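Local coordinates for amidohydrolase (PDB 4DZH), which probably deaminates adenosine-type nucleosides such as 5'-methylthioadenosine, as a zinc-binding member of the ATZ/TRZ family of amidohydrolases, at residues 198-203 / 209-214; 145-150 / 157-162. All blocks are in the same frame, centred on the assembly; numbering follows the deposited sequence.

Both contacts belong to the TIM-barrel-like body of the amidohydrolase domain, where a parallel beta strand is backed by a helix next to it in sequence. Contact 2 comes first along the chain and pairs helix 143-152 with the strand it leads into, 156-163; contact 1 follows, pairing strand 194-200 and the turn after it with helix 208-221. Their centres lie 18 Å apart, yet strands 156-163 and 194-200 are parallel neighbours in one sheet. Ala-199 N lies 2.8 Å from Ala-161 O, a probable backbone hydrogen bond joining the contacts through the barrel wall. Both stand back from the metal, the side chains of Phe-198 and Tyr-150 being about 9 and 13 Å from a zinc ion.

Contact 1: 198-203 / 209-214; sequences FAPHAP and ANFERV
Phe-211 reaches from helix 208-221 to the end of strand 194-200 and the turn beyond it, meeting Pro-200, Ala-202 and Pro-203. Its bond to CB does not aim at the other segment; chi1 of -96°, well away from a staggered value, brings the ring there. Along one side, Phe-211 CE1 packs against Pro-200, 3.7 Å from CB and 3.9 Å from CG, with the two side chains crossing at about a right angle. At the far end Phe-211 CZ approaches Ala-202 O and Pro-203 CA loosely, 4.1 Å from each. Phe-211 CE2, on the other side, is 4.0 Å from Pro-203 CA, which lies at the ring edge near its plane. The ring therefore spans the bend by which the chain leaves the strand.

One helical turn on, Val-214 meets the strand two residues earlier, at Phe-198: Val-214 CG1, anti to the backbone N (chi1 162°), touches Phe-198 CB at 4.0 Å. No hydrogen bond crosses, and the touching residues are all buried. Phe-198 also approaches Leu-221, and His-201 O accepts a hydrogen bond from His-228 ND1; Leu-221 and His-228 belong to different zinc sites.

This is a beta-alpha unit of the barrel. Strand 225-229 lines the same interface through Val-225 and Leu-227, helix 247-254 packs on Phe-211, and helix 174-188 borders Phe-198 and Val-214.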
ATOM      1  N   PHE A 198      10.711  26.593 -11.477  1.00 20.60           N
ATOM      2  CA  PHE A 198      11.373  26.031 -12.630  1.00 19.82           C
ATOM      3  C   PHE A 198      11.477  24.534 -12.454  1.00 18.85           C
ATOM      4  O   PHE A 198      11.760  24.054 -11.355  1.00 20.38           O
ATOM      5  CB  PHE A 198      12.758  26.622 -12.770  1.00 18.62           C
ATOM      6  CG  PHE A 198      12.760  27.993 -13.419  1.00 23.75           C
ATOM      7  CD1 PHE A 198      12.648  28.119 -14.809  1.00 24.78           C
ATOM      8  CD2 PHE A 198      12.842  29.151 -12.644  1.00 26.64           C
ATOM      9  CE1 PHE A 198      12.635  29.378 -15.409  1.00 27.93           C
ATOM     10  CE2 PHE A 198      12.829  30.412 -13.234  1.00 28.17           C
ATOM     11  CZ  PHE A 198      12.735  30.539 -14.612  1.00 24.78           C
ATOM     12  N   ALA A 199      11.272  23.796 -13.540  1.00 17.93           N
ATOM     13  CA  ALA A 199      11.389  22.350 -13.517  1.00 17.46           C
ATOM     14  C   ALA A 199      12.338  21.857 -14.611  1.00 19.08           C
ATOM     15  O   ALA A 199      11.902  21.220 -15.585  1.00 19.09           O
ATOM     16  CB  ALA A 199      10.009  21.691 -13.662  1.00 17.39           C
ATOM     17  N   PRO A 200      13.636  22.122 -14.452  1.00 20.38           N
ATOM     18  CA  PRO A 200      14.532  21.441 -15.390  1.00 19.22           C
ATOM     19  C   PRO A 200      14.361  19.916 -15.258  1.00 19.22           C
ATOM     20  O   PRO A 200      14.196  19.371 -14.149  1.00 20.63           O
ATOM     21  CB  PRO A 200      15.915  21.898 -14.932  1.00 21.81           C
ATOM     22  CG  PRO A 200      15.762  22.168 -13.437  1.00 21.24           C
ATOM     23  CD  PRO A 200      14.345  22.786 -13.356  1.00 22.26           C
ATOM     24  N   HIS A 201      14.325  19.224 -16.388  1.00 20.81           N
ATOM     25  CA  HIS A 201      13.876  17.840 -16.365  1.00 20.91           C
ATOM     26  C   HIS A 201      14.803  16.899 -15.571  1.00 20.00           C
ATOM     27  O   HIS A 201      14.361  16.213 -14.636  1.00 20.35           O
ATOM     28  CB  HIS A 201      13.610  17.304 -17.772  1.00 21.93           C
ATOM     29  CG  HIS A 201      13.362  15.831 -17.795  1.00 23.74           C
ATOM     30  ND1 HIS A 201      14.306  14.912 -18.215  1.00 25.23           N
ATOM     31  CD2 HIS A 201      12.293  15.110 -17.376  1.00 25.54           C
ATOM     32  CE1 HIS A 201      13.820  13.690 -18.069  1.00 27.73           C
ATOM     33  NE2 HIS A 201      12.595  13.785 -17.575  1.00 27.89           N
ATOM     34  N   ALA A 202      16.074  16.849 -15.948  1.00 20.16           N
ATOM     35  CA  ALA A 202      17.036  15.945 -15.318  1.00 19.74           C
ATOM     36  C   ALA A 202      18.449  16.438 -15.698  1.00 22.09           C
ATOM     37  O   ALA A 202      18.609  17.219 -16.657  1.00 23.04           O
ATOM     38  CB  ALA A 202      16.837  14.526 -15.828  1.00 21.00           C
ATOM     39  N   PRO A 203      19.471  16.014 -14.944  1.00 21.18           N
ATOM     40  CA  PRO A 203      20.830  16.487 -15.284  1.00 22.32           C
ATOM     41  C   PRO A 203      21.246  16.067 -16.695  1.00 23.81           C
ATOM     42  O   PRO A 203      22.050  16.797 -17.329  1.00 26.31           O
ATOM     43  CB  PRO A 203      21.699  15.802 -14.224  1.00 21.11           C
ATOM     44  CG  PRO A 203      20.754  15.638 -13.035  1.00 24.94           C
ATOM     45  CD  PRO A 203      19.447  15.245 -13.686  1.00 22.49           C
ATOM     46  N   ALA A 209      24.320  25.523 -20.034  1.00 27.87           N
ATOM     47  CA  ALA A 209      23.796  26.853 -20.319  1.00 30.96           C
ATOM     48  C   ALA A 209      22.346  27.018 -19.854  1.00 29.88           C
ATOM     49  O   ALA A 209      21.996  28.049 -19.297  1.00 30.24           O
ATOM     50  CB  ALA A 209      23.926  27.147 -21.803  1.00 29.77           C
ATOM     51  N   ASN A 210      21.523  25.997 -20.086  1.00 31.01           N
ATOM     52  CA  ASN A 210      20.149  26.005 -19.600  1.00 27.42           C
ATOM     53  C   ASN A 210      20.085  25.986 -18.069  1.00 27.89           C
ATOM     54  O   ASN A 210      19.227  26.645 -17.470  1.00 26.24           O
ATOM     55  CB  ASN A 210      19.352  24.851 -20.206  1.00 27.99           C
ATOM     56  CG  ASN A 210      18.903  25.162 -21.626  1.00 31.59           C
ATOM     57  OD1 ASN A 210      18.822  26.331 -22.010  1.00 34.47           O
ATOM     58  ND2 ASN A 210      18.601  24.129 -22.400  1.00 30.97           N
ATOM     59  N   PHE A 211      21.013  25.261 -17.437  1.00 28.38           N
ATOM     60  CA  PHE A 211      21.050  25.206 -15.970  1.00 24.53           C
ATOM     61  C   PHE A 211      21.471  26.569 -15.437  1.00 26.61           C
ATOM     62  O   PHE A 211      20.957  27.058 -14.421  1.00 26.43           O
ATOM     63  CB  PHE A 211      22.010  24.103 -15.460  1.00 23.69           C
ATOM     64  CG  PHE A 211      21.317  22.814 -15.138  1.00 26.66           C
ATOM     65  CD1 PHE A 211      20.153  22.780 -14.352  1.00 25.44           C
ATOM     66  CD2 PHE A 211      21.814  21.631 -15.631  1.00 28.24           C
ATOM     67  CE1 PHE A 211      19.535  21.571 -14.070  1.00 22.56           C
ATOM     68  CE2 PHE A 211      21.210  20.436 -15.356  1.00 26.48           C
ATOM     69  CZ  PHE A 211      20.061  20.400 -14.560  1.00 25.26           C
ATOM     70  N   GLU A 212      22.407  27.215 -16.131  1.00 25.10           N
ATOM     71  CA  GLU A 212      22.832  28.532 -15.719  1.00 30.68           C
ATOM     72  C   GLU A 212      21.660  29.518 -15.800  1.00 29.28           C
ATOM     73  O   GLU A 212      21.489  30.381 -14.932  1.00 30.95           O
ATOM     74  CB  GLU A 212      23.974  29.010 -16.615  1.00 33.66           C
ATOM     75  CG  GLU A 212      24.227  30.525 -16.584  1.00 38.58           C
ATOM     76  CD  GLU A 212      24.452  31.096 -15.176  1.00 37.72           C
ATOM     77  OE1 GLU A 212      24.660  30.339 -14.207  1.00 40.13           O
ATOM     78  OE2 GLU A 212      24.399  32.328 -15.046  1.00 39.29           O
ATOM     79  N   ARG A 213      20.847  29.377 -16.842  1.00 26.20           N
ATOM     80  CA  ARG A 213      19.739  30.290 -17.050  1.00 25.88           C
ATOM     81  C   ARG A 213      18.658  30.067 -15.977  1.00 27.89           C
ATOM     82  O   ARG A 213      18.032  31.024 -15.480  1.00 27.44           O
ATOM     83  CB  ARG A 213      19.186  30.099 -18.458  1.00 29.21           C
ATOM     84  CG  ARG A 213      18.238  31.186 -18.938  1.00 28.84           C
ATOM     85  CD  ARG A 213      18.086  31.149 -20.476  1.00 27.67           C
ATOM     86  NE  ARG A 213      17.091  32.098 -21.004  1.00 28.71           N
ATOM     87  CZ  ARG A 213      16.690  32.106 -22.277  1.00 30.02           C
ATOM     88  NH1 ARG A 213      17.184  31.229 -23.148  1.00 34.90           N
ATOM     89  NH2 ARG A 213      15.793  32.983 -22.688  1.00 32.04           N
ATOM     90  N   VAL A 214      18.444  28.810 -15.601  1.00 25.95           N
ATOM     91  CA  VAL A 214      17.521  28.523 -14.516  1.00 25.10           C
ATOM     92  C   VAL A 214      18.034  29.136 -13.201  1.00 25.99           C
ATOM     93  O   VAL A 214      17.263  29.693 -12.417  1.00 27.63           O
ATOM     94  CB  VAL A 214      17.375  27.009 -14.344  1.00 23.95           C
ATOM     95  CG1 VAL A 214      16.774  26.637 -12.954  1.00 23.26           C
ATOM     96  CG2 VAL A 214      16.540  26.447 -15.472  1.00 25.13           C
TER

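Contact 2: 145-150 / 157-162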
ATOM      1  N   VAL A 145      -1.910  25.426 -18.666  1.00 16.61           N
ATOM      2  CA  VAL A 145      -3.199  24.773 -18.549  1.00 16.51           C
ATOM      3  C   VAL A 145      -3.348  24.184 -17.149  1.00 19.11           C
ATOM      4  O   VAL A 145      -4.388  24.349 -16.507  1.00 18.96           O
ATOM      5  CB  VAL A 145      -3.311  23.630 -19.581  1.00 19.32           C
ATOM      6  CG1 VAL A 145      -4.556  22.806 -19.338  1.00 19.08           C
ATOM      7  CG2 VAL A 145      -3.264  24.199 -21.029  1.00 22.34           C
ATOM      8  N   GLN A 146      -2.280  23.568 -16.639  1.00 18.08           N
ATOM      9  CA  GLN A 146      -2.372  22.974 -15.312  1.00 17.52           C
ATOM     10  C   GLN A 146      -2.680  23.994 -14.222  1.00 16.85           C
ATOM     11  O   GLN A 146      -3.509  23.739 -13.371  1.00 16.33           O
ATOM     12  CB  GLN A 146      -1.079  22.275 -14.950  1.00 17.39           C
ATOM     13  CG  GLN A 146      -0.830  21.108 -15.893  1.00 17.23           C
ATOM     14  CD  GLN A 146       0.361  20.279 -15.434  1.00 16.78           C
ATOM     15  OE1 GLN A 146       1.497  20.780 -15.403  1.00 18.31           O
ATOM     16  NE2 GLN A 146       0.109  19.017 -15.091  1.00 18.83           N
ATOM     17  N   ALA A 147      -1.983  25.115 -14.248  1.00 18.59           N
ATOM     18  CA  ALA A 147      -2.217  26.170 -13.257  1.00 16.29           C
ATOM     19  C   ALA A 147      -3.682  26.611 -13.299  1.00 17.05           C
ATOM     20  O   ALA A 147      -4.338  26.696 -12.262  1.00 18.77           O
ATOM     21  CB  ALA A 147      -1.256  27.357 -13.482  1.00 17.60           C
ATOM     22  N   ALA A 148      -4.193  26.807 -14.503  1.00 17.20           N
ATOM     23  CA  ALA A 148      -5.590  27.229 -14.664  1.00 20.04           C
ATOM     24  C   ALA A 148      -6.542  26.171 -14.122  1.00 19.55           C
ATOM     25  O   ALA A 148      -7.522  26.506 -13.419  1.00 18.15           O
ATOM     26  CB  ALA A 148      -5.892  27.536 -16.121  1.00 19.86           C
ATOM     27  N   VAL A 149      -6.265  24.891 -14.441  1.00 17.78           N
ATOM     28  CA  VAL A 149      -7.093  23.783 -13.974  1.00 17.63           C
ATOM     29  C   VAL A 149      -7.083  23.650 -12.466  1.00 17.70           C
ATOM     30  O   VAL A 149      -8.132  23.577 -11.858  1.00 18.77           O
ATOM     31  CB  VAL A 149      -6.705  22.442 -14.617  1.00 20.52           C
ATOM     32  CG1 VAL A 149      -7.456  21.298 -13.961  1.00 23.45           C
ATOM     33  CG2 VAL A 149      -6.990  22.492 -16.093  1.00 20.87           C
ATOM     34  N   TYR A 150      -5.898  23.674 -11.853  1.00 16.82           N
ATOM     35  CA  TYR A 150      -5.834  23.652 -10.395  1.00 14.36           C
ATOM     36  C   TYR A 150      -6.608  24.843  -9.772  1.00 16.70           C
ATOM     37  O   TYR A 150      -7.364  24.641  -8.822  1.00 15.88           O
ATOM     38  CB  TYR A 150      -4.381  23.638  -9.915  1.00 13.34           C
ATOM     39  CG  TYR A 150      -3.694  22.288 -10.120  1.00 11.82           C
ATOM     40  CD1 TYR A 150      -4.199  21.105  -9.596  1.00 11.74           C
ATOM     41  CD2 TYR A 150      -2.498  22.221 -10.824  1.00 11.82           C
ATOM     42  CE1 TYR A 150      -3.552  19.896  -9.772  1.00 14.07           C
ATOM     43  CE2 TYR A 150      -1.850  20.999 -10.986  1.00 14.08           C
ATOM     44  CZ  TYR A 150      -2.385  19.861 -10.473  1.00 16.13           C
ATOM     45  OH  TYR A 150      -1.777  18.618 -10.612  1.00 17.08           O
ATOM     46  N   ALA A 157      -1.249  24.274  -5.583  1.00 15.48           N
ATOM     47  CA  ALA A 157      -0.164  23.683  -6.363  1.00 15.14           C
ATOM     48  C   ALA A 157       1.023  24.592  -6.504  1.00 15.91           C
ATOM     49  O   ALA A 157       0.894  25.798  -6.728  1.00 17.03           O
ATOM     50  CB  ALA A 157      -0.670  23.339  -7.757  1.00 17.07           C
ATOM     51  N   LEU A 158       2.185  23.963  -6.462  1.00 12.55           N
ATOM     52  CA  LEU A 158       3.422  24.596  -6.985  1.00 15.77           C
ATOM     53  C   LEU A 158       3.582  23.995  -8.374  1.00 15.98           C
ATOM     54  O   LEU A 158       3.720  22.752  -8.503  1.00 16.51           O
ATOM     55  CB  LEU A 158       4.618  24.231  -6.090  1.00 16.05           C
ATOM     56  CG  LEU A 158       5.967  24.803  -6.591  1.00 16.15           C
ATOM     57  CD1 LEU A 158       5.966  26.331  -6.667  1.00 18.23           C
ATOM     58  CD2 LEU A 158       7.132  24.340  -5.711  1.00 17.40           C
ATOM     59  N   VAL A 159       3.485  24.832  -9.407  1.00 16.15           N
ATOM     60  CA  VAL A 159       3.412  24.340 -10.787  1.00 15.82           C
ATOM     61  C   VAL A 159       4.727  24.605 -11.473  1.00 15.93           C
ATOM     62  O   VAL A 159       5.205  25.747 -11.503  1.00 17.24           O
ATOM     63  CB  VAL A 159       2.268  25.024 -11.563  1.00 16.32           C
ATOM     64  CG1 VAL A 159       2.282  24.584 -13.030  1.00 17.99           C
ATOM     65  CG2 VAL A 159       0.930  24.675 -10.930  1.00 17.14           C
ATOM     66  N   GLY A 160       5.331  23.547 -11.991  1.00 13.23           N
ATOM     67  CA  GLY A 160       6.636  23.725 -12.612  1.00 18.53           C
ATOM     68  C   GLY A 160       6.610  24.005 -14.103  1.00 17.50           C
ATOM     69  O   GLY A 160       5.848  23.373 -14.853  1.00 19.92           O
ATOM     70  N   ALA A 161       7.499  24.893 -14.536  1.00 17.32           N
ATOM     71  CA  ALA A 161       7.694  25.182 -15.942  1.00 18.82           C
ATOM     72  C   ALA A 161       8.858  24.306 -16.410  1.00 18.08           C
ATOM     73  O   ALA A 161      10.007  24.478 -15.984  1.00 21.51           O
ATOM     74  CB  ALA A 161       8.044  26.698 -16.121  1.00 18.99           C
ATOM     75  N   VAL A 162       8.547  23.315 -17.239  1.00 19.31           N
ATOM     76  CA  VAL A 162       9.577  22.394 -17.730  1.00 19.59           C
ATOM     77  C   VAL A 162      10.671  23.101 -18.541  1.00 17.77           C
ATOM     78  O   VAL A 162      10.364  23.917 -19.440  1.00 20.22           O
ATOM     79  CB  VAL A 162       8.949  21.272 -18.628  1.00 24.04           C
ATOM     80  CG1 VAL A 162      10.032  20.376 -19.220  1.00 24.14           C
ATOM     81  CG2 VAL A 162       7.936  20.431 -17.865  1.00 22.15           C
TER
HETATM   82  O   HOH W   1       4.012  21.450 -14.180  1.00 18.11           O
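Helix 145-150 runs nearly antiparallel to strand 157-162, with 168° between their directions and 9.0 Å between their axes, and Ala-147 sits across from Val-159. Tyr-150 lies against Ala-157, whose CB rests over one face of the ring, 4.2 Å from its centroid, in a CH-pi contact. Ala-157 CB is displaced toward Tyr-150 CD2, at 3.7 Å. With Val-159 CG1 anti to the backbone N (chi1 175°), CG2 stands beside that nitrogen and touches both Tyr-150 CD2 and Ala-147. Val-159 CG2 is 4.3 Å from Ala-147 CB and 4.2 Å from Ala-147 CA, an approach to the helix backbone consistent with the short side chain of Ala-147. Farther along, a water lies 2.9 Å from Gln-146 OE1 and 2.7 Å from Gly-160 O, placed to donate to either, though not necessarily to both at once. The phenol end of Tyr-150 is tied to Glu-138 and Asn-82 by hydrogen bonds of its OH, which should limit rotation of the ring.

The pairing forms the helix-to-strand half of a beta-alpha-beta crossover from strand 133-139, whose Val-136 touches both Tyr-150 and Ala-157. Helix 114-130 packs on Tyr-150 through Thr-121 and Ile-125, while Leu-184 of helix 174-188 meets Ala-147 and Val-159.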